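PDB 6K4F: DUF1987 domain-containing protein from Pseudomonas aeruginosa, which probably acts as a regulatory phosphoprotein in the SiaABC threonine phosphorylation pathway, which controls biofilm formation in response to carbon availability. Local coordinates for residues G24-Q29 against I45-R50; D78-L83 against V93-H98. All blocks are in the same frame, centred on the assembly; numbering follows the deposited sequence.

Contact 1: G24-Q29 against I45-R50; sequences GRLSMQ and IDWVER
L26 fills the gap between strand 25-29 and the helix carrying W47 and V48, and its side chain can be followed outward atom by atom. CB lies 4.3 Å from CZ3 of the W47 indole, a loose approach oblique to the ring. With CG anti to the backbone N (chi1 178°), the branch is carried toward the helix, which lets CD2 reach V48. CD1 of L26 stays near the indole, 4.5 Å from CZ3 of W47. CD2 of L26 goes on to meet CG2 of V48 at 3.7 Å, methyl against methyl, the tightest approach between the two segments. The L26 and V48 side chains cross at about a right angle.

W47 reaches back toward the strand along a second line. Its CH2 comes within 4.1 Å of the R25 carbonyl O, again obliquely, which is contact without a hydrogen bond. The indole is fixed from other directions: NE1 donates to the backbone O of S4, and the W21 ring packs against it edge-to-face. No hydrogen bond joins the two segments. The axes of strand 25-29 and helix segment 45-50 run nearly antiparallel (164°) with a closest approach of 10.9 Å, a spacing bridged by side chains from both elements, with the R25 carbonyl O also touched by W47.

At the start of the strand, G24 and R25 form a G1 beta bulge against strand 16-20. From there strand 25-29 runs between 16-20 and 59-68, and L26 also touches I17, L61 and V44, placing it in the core between sheet and helix 37-53.

Contact 2: D78-L83 against V93-H98; sequences DILDLL and VSLRWH
L83 and V93 make the broader of two apolar meetings here, and L80 with L95 makes the other. CG1 of V93 sits against the base of the L83 side chain, 3.8 Å from its CB, and also lies 3.9 Å from CD2 of L83. Because this one methyl is close to both CB and a branch end, it lies along the flank of the leucine; the two side chains cross at about a right angle. CG2 of V93 turns to the helix backbone and passes 4.1 Å from the L83 carbonyl O.

One turn earlier, only methyl ends meet: CD2 of L80 and CD1 of L95 are 3.6 Å apart. The L80 CB leaves the helix across the line to the strand, but CG lies beside the backbone N (chi1 -65°) and the branch swings over to L95. The spacing of the backbones agrees, since the CA atoms of L83 and V93 are 6.8 Å apart while those of L80 and L95 are separated by 9.5 Å.

Farther out, F119 touches L83, V93 and L95, while L59 and L61 of strand 59-68 touch L83. F121 of the last strand lies against L95. Helix 70-88 packing on the strand that follows it, with 59-68 and 93-99 parallel neighbours, is the arrangement of a beta-alpha-beta crossover.

Both contacts are buried and held by apolar side chains, with no hydrogen bond between the segments, and both press a helix against the same mixed sheet; their centres lie about 9 Å apart. Contact 1 sets L26 against the W47 indole and V48 of helix 37-53, whereas contact 2 uses aliphatic pairs beneath helix 70-88. The two helices also pack on each other, with CG1 of I45 3.7 Å from CG1 of I79. Strand 59-68 lies between strands 25-29 and 93-99. On the strands, the charged residues R25 and R96 point away from the helices and both form salt bridges to E60, whose carboxylate gathers the two guanidinium groups; R96 also pairs with D62.

Contact 1: G24-Q29 against I45-R50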
loop_
_atom_site.group_PDB
_atom_site.type_symbol
_atom_site.label_atom_id
_atom_site.label_comp_id
_atom_site.label_asym_id
_atom_site.label_seq_id
_atom_site.Cartn_x
_atom_site.Cartn_y
_atom_site.Cartn_z
ATOM N N GLY A 24 -4.344 -10.839 -6.429
ATOM C CA GLY A 24 -3.492 -9.708 -6.726
ATOM C C GLY A 24 -4.000 -8.450 -6.052
ATOM O O GLY A 24 -4.238 -7.429 -6.708
ATOM N N ARG A 25 -4.203 -8.528 -4.741
ATOM C CA ARG A 25 -4.742 -7.431 -3.954
ATOM C C ARG A 25 -3.896 -7.258 -2.711
ATOM O O ARG A 25 -3.649 -8.226 -1.985
ATOM C CB ARG A 25 -6.194 -7.684 -3.542
ATOM C CG ARG A 25 -7.188 -7.212 -4.556
ATOM C CD ARG A 25 -8.619 -7.266 -4.028
ATOM N NE ARG A 25 -9.554 -6.418 -4.776
ATOM C CZ ARG A 25 -9.679 -6.366 -6.106
ATOM N NH1 ARG A 25 -8.954 -7.135 -6.910
ATOM N NH2 ARG A 25 -10.565 -5.540 -6.643
ATOM N N LEU A 26 -3.472 -6.029 -2.451
ATOM C CA LEU A 26 -2.825 -5.696 -1.188
ATOM C C LEU A 26 -3.710 -4.686 -0.470
ATOM O O LEU A 26 -3.984 -3.597 -1.003
ATOM C CB LEU A 26 -1.415 -5.152 -1.423
ATOM C CG LEU A 26 -0.674 -4.720 -0.164
ATOM C CD1 LEU A 26 -0.489 -5.942 0.751
ATOM C CD2 LEU A 26 0.665 -4.124 -0.542
ATOM N N SER A 27 -4.162 -5.048 0.726
ATOM C CA SER A 27 -5.094 -4.252 1.515
ATOM C C SER A 27 -4.466 -3.892 2.852
ATOM O O SER A 27 -3.752 -4.708 3.444
ATOM C CB SER A 27 -6.403 -5.027 1.766
ATOM O OG SER A 27 -7.015 -5.395 0.530
ATOM N N MET A 28 -4.741 -2.673 3.335
ATOM C CA MET A 28 -4.304 -2.240 4.661
ATOM C C MET A 28 -5.375 -1.410 5.351
ATOM O O MET A 28 -5.981 -0.535 4.731
ATOM C CB MET A 28 -3.037 -1.394 4.598
ATOM C CG MET A 28 -1.976 -1.954 3.741
ATOM S SD MET A 28 -0.504 -0.927 3.869
ATOM C CE MET A 28 0.387 -1.521 2.446
ATOM N N GLN A 29 -5.546 -1.631 6.656
ATOM C CA GLN A 29 -6.540 -0.908 7.439
ATOM C C GLN A 29 -5.949 -0.526 8.782
ATOM O O GLN A 29 -5.342 -1.370 9.447
ATOM C CB GLN A 29 -7.801 -1.752 7.664
ATOM C CG GLN A 29 -8.357 -2.407 6.418
ATOM C CD GLN A 29 -7.774 -3.788 6.156
ATOM O OE1 GLN A 29 -7.472 -4.542 7.083
ATOM N NE2 GLN A 29 -7.646 -4.137 4.885
ATOM N N ILE A 45 7.050 -4.724 1.463
ATOM C CA ILE A 45 7.837 -4.375 0.290
ATOM C C ILE A 45 8.308 -5.640 -0.408
ATOM O O ILE A 45 8.190 -5.787 -1.632
ATOM C CB ILE A 45 9.018 -3.477 0.704
ATOM C CG1 ILE A 45 8.486 -2.134 1.221
ATOM C CG2 ILE A 45 9.982 -3.273 -0.456
ATOM C CD1 ILE A 45 9.552 -1.244 1.850
ATOM N N ASP A 46 8.839 -6.581 0.374
ATOM C CA ASP A 46 9.318 -7.840 -0.180
ATOM C C ASP A 46 8.207 -8.582 -0.909
ATOM O O ASP A 46 8.404 -9.078 -2.021
ATOM C CB ASP A 46 9.899 -8.697 0.951
ATOM C CG ASP A 46 10.739 -9.853 0.448
ATOM O OD1 ASP A 46 10.160 -10.899 0.075
ATOM O OD2 ASP A 46 11.983 -9.719 0.441
ATOM N N TRP A 47 7.024 -8.671 -0.291
ATOM C CA TRP A 47 5.915 -9.383 -0.920
ATOM C C TRP A 47 5.531 -8.731 -2.246
ATOM O O TRP A 47 5.290 -9.419 -3.246
ATOM C CB TRP A 47 4.724 -9.426 0.043
ATOM C CG TRP A 47 3.573 -10.295 -0.399
ATOM C CD1 TRP A 47 3.380 -11.606 -0.107
ATOM C CD2 TRP A 47 2.452 -9.890 -1.196
ATOM N NE1 TRP A 47 2.211 -12.056 -0.675
ATOM C CE2 TRP A 47 1.615 -11.019 -1.341
ATOM C CE3 TRP A 47 2.070 -8.685 -1.792
ATOM C CZ2 TRP A 47 0.427 -10.982 -2.080
ATOM C CZ3 TRP A 47 0.889 -8.645 -2.521
ATOM C CH2 TRP A 47 0.076 -9.782 -2.653
ATOM N N VAL A 48 5.507 -7.405 -2.281
ATOM C CA VAL A 48 5.170 -6.713 -3.523
ATOM C C VAL A 48 6.227 -6.995 -4.580
ATOM O O VAL A 48 5.906 -7.298 -5.737
ATOM C CB VAL A 48 5.009 -5.207 -3.266
ATOM C CG1 VAL A 48 4.858 -4.445 -4.606
ATOM C CG2 VAL A 48 3.814 -4.960 -2.363
ATOM N N GLU A 49 7.507 -6.912 -4.190
ATOM C CA GLU A 49 8.603 -7.224 -5.108
ATOM C C GLU A 49 8.433 -8.611 -5.710
ATOM O O GLU A 49 8.541 -8.792 -6.928
ATOM C CB GLU A 49 9.944 -7.142 -4.376
ATOM C CG GLU A 49 10.576 -5.772 -4.292
ATOM C CD GLU A 49 11.792 -5.760 -3.370
ATOM O OE1 GLU A 49 12.320 -4.664 -3.086
ATOM O OE2 GLU A 49 12.214 -6.850 -2.920
ATOM N N ARG A 50 8.175 -9.609 -4.859
ATOM C CA ARG A 50 8.028 -10.978 -5.342
ATOM C C ARG A 50 6.803 -11.122 -6.236
ATOM O O ARG A 50 6.857 -11.814 -7.258
ATOM C CB ARG A 50 7.971 -11.953 -4.163
ATOM C CG ARG A 50 9.270 -12.001 -3.345
ATOM C CD ARG A 50 9.259 -13.088 -2.277
ATOM N NE ARG A 50 8.536 -12.691 -1.069
ATOM C CZ ARG A 50 7.360 -13.195 -0.742
ATOM N NH1 ARG A 50 6.801 -14.098 -1.536
ATOM N NH2 ARG A 50 6.746 -12.799 0.357
#

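Contact 2: D78-L83 against V93-H98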
loop_
_atom_site.group_PDB
_atom_site.type_symbol
_atom_site.label_atom_id
_atom_site.label_comp_id
_atom_site.label_asym_id
_atom_site.label_seq_id
_atom_site.Cartn_x
_atom_site.Cartn_y
_atom_site.Cartn_z
ATOM N N ASP A 78 7.919 4.059 -0.413
ATOM C CA ASP A 78 8.750 3.010 -0.995
ATOM C C ASP A 78 7.902 2.004 -1.759
ATOM O O ASP A 78 8.260 1.596 -2.869
ATOM C CB ASP A 78 9.558 2.297 0.098
ATOM C CG ASP A 78 10.695 3.162 0.674
ATOM O OD1 ASP A 78 11.063 4.180 0.056
ATOM O OD2 ASP A 78 11.228 2.797 1.745
ATOM N N ILE A 79 6.774 1.595 -1.180
ATOM C CA ILE A 79 5.845 0.713 -1.884
ATOM C C ILE A 79 5.322 1.383 -3.151
ATOM O O ILE A 79 5.321 0.791 -4.237
ATOM C CB ILE A 79 4.699 0.305 -0.944
ATOM C CG1 ILE A 79 5.234 -0.601 0.183
ATOM C CG2 ILE A 79 3.587 -0.379 -1.730
ATOM C CD1 ILE A 79 4.227 -0.828 1.309
ATOM N N LEU A 80 4.865 2.625 -3.031
ATOM C CA LEU A 80 4.348 3.335 -4.200
ATOM C C LEU A 80 5.419 3.489 -5.273
ATOM O O LEU A 80 5.130 3.379 -6.470
ATOM C CB LEU A 80 3.805 4.700 -3.780
ATOM C CG LEU A 80 2.580 4.647 -2.859
ATOM C CD1 LEU A 80 2.063 6.049 -2.526
ATOM C CD2 LEU A 80 1.481 3.792 -3.474
ATOM N N ASP A 81 6.670 3.735 -4.865
ATOM C CA ASP A 81 7.738 3.857 -5.850
ATOM C C ASP A 81 8.000 2.529 -6.552
ATOM O O ASP A 81 8.300 2.516 -7.756
ATOM C CB ASP A 81 9.012 4.407 -5.196
ATOM C CG ASP A 81 8.986 5.943 -5.024
ATOM O OD1 ASP A 81 8.361 6.641 -5.851
ATOM O OD2 ASP A 81 9.608 6.459 -4.067
ATOM N N LEU A 82 7.869 1.406 -5.835
ATOM C CA LEU A 82 7.936 0.097 -6.482
ATOM C C LEU A 82 6.817 -0.065 -7.507
ATOM O O LEU A 82 7.045 -0.534 -8.629
ATOM C CB LEU A 82 7.865 -1.017 -5.435
ATOM C CG LEU A 82 9.173 -1.712 -5.048
ATOM C CD1 LEU A 82 9.639 -2.611 -6.181
ATOM C CD2 LEU A 82 10.253 -0.703 -4.690
ATOM N N LEU A 83 5.591 0.295 -7.129
ATOM C CA LEU A 83 4.474 0.187 -8.057
ATOM C C LEU A 83 4.663 1.107 -9.257
ATOM O O LEU A 83 4.303 0.750 -10.386
ATOM C CB LEU A 83 3.169 0.513 -7.339
ATOM C CG LEU A 83 2.802 -0.412 -6.169
ATOM C CD1 LEU A 83 1.559 0.100 -5.468
ATOM C CD2 LEU A 83 2.568 -1.799 -6.692
ATOM N N VAL A 93 -1.344 -1.547 -12.595
ATOM C CA VAL A 93 -1.350 -1.272 -11.164
ATOM C C VAL A 93 -2.441 -0.243 -10.892
ATOM O O VAL A 93 -2.649 0.671 -11.696
ATOM C CB VAL A 93 0.021 -0.751 -10.681
ATOM C CG1 VAL A 93 -0.045 -0.355 -9.214
ATOM C CG2 VAL A 93 1.121 -1.822 -10.879
ATOM N N SER A 94 -3.148 -0.395 -9.776
ATOM C CA SER A 94 -4.151 0.598 -9.421
ATOM C C SER A 94 -4.304 0.662 -7.913
ATOM O O SER A 94 -4.006 -0.301 -7.192
ATOM C CB SER A 94 -5.500 0.296 -10.084
ATOM O OG SER A 94 -5.983 -0.955 -9.656
ATOM N N LEU A 95 -4.765 1.812 -7.433
ATOM C CA LEU A 95 -4.859 2.029 -5.995
ATOM C C LEU A 95 -6.148 2.756 -5.653
ATOM O O LEU A 95 -6.558 3.688 -6.362
ATOM C CB LEU A 95 -3.646 2.826 -5.481
ATOM C CG LEU A 95 -3.506 3.072 -3.978
ATOM C CD1 LEU A 95 -2.028 3.154 -3.612
ATOM C CD2 LEU A 95 -4.225 4.353 -3.553
ATOM N N ARG A 96 -6.768 2.330 -4.556
ATOM C CA ARG A 96 -7.894 3.026 -3.940
ATOM C C ARG A 96 -7.497 3.427 -2.531
ATOM O O ARG A 96 -6.973 2.595 -1.773
ATOM C CB ARG A 96 -9.149 2.134 -3.883
ATOM C CG ARG A 96 -9.919 2.072 -5.173
ATOM C CD ARG A 96 -10.987 0.986 -5.128
ATOM N NE ARG A 96 -10.391 -0.331 -4.935
ATOM C CZ ARG A 96 -9.796 -1.035 -5.897
ATOM N NH1 ARG A 96 -9.725 -0.557 -7.136
ATOM N NH2 ARG A 96 -9.276 -2.227 -5.622
ATOM N N TRP A 97 -7.705 4.703 -2.205
ATOM C CA TRP A 97 -7.400 5.275 -0.895
ATOM C C TRP A 97 -8.715 5.765 -0.293
ATOM O O TRP A 97 -9.245 6.814 -0.690
ATOM C CB TRP A 97 -6.371 6.395 -1.013
ATOM C CG TRP A 97 -5.863 6.896 0.310
ATOM C CD1 TRP A 97 -6.588 7.518 1.293
ATOM C CD2 TRP A 97 -4.517 6.826 0.792
ATOM N NE1 TRP A 97 -5.773 7.831 2.357
ATOM C CE2 TRP A 97 -4.498 7.413 2.074
ATOM C CE3 TRP A 97 -3.326 6.343 0.257
ATOM C CZ2 TRP A 97 -3.331 7.511 2.835
ATOM C CZ3 TRP A 97 -2.165 6.436 1.019
ATOM C CH2 TRP A 97 -2.181 7.014 2.290
ATOM N N HIS A 98 -9.251 4.993 0.648
ATOM C CA HIS A 98 -10.512 5.316 1.298
ATOM C C HIS A 98 -10.282 6.216 2.498
ATOM O O HIS A 98 -9.322 6.033 3.256
ATOM C CB HIS A 98 -11.225 4.052 1.766
ATOM C CG HIS A 98 -11.435 3.043 0.687
ATOM N ND1 HIS A 98 -12.518 3.082 -0.163
ATOM C CD2 HIS A 98 -10.708 1.957 0.328
ATOM C CE1 HIS A 98 -12.452 2.059 -0.998
ATOM N NE2 HIS A 98 -11.361 1.364 -0.724
#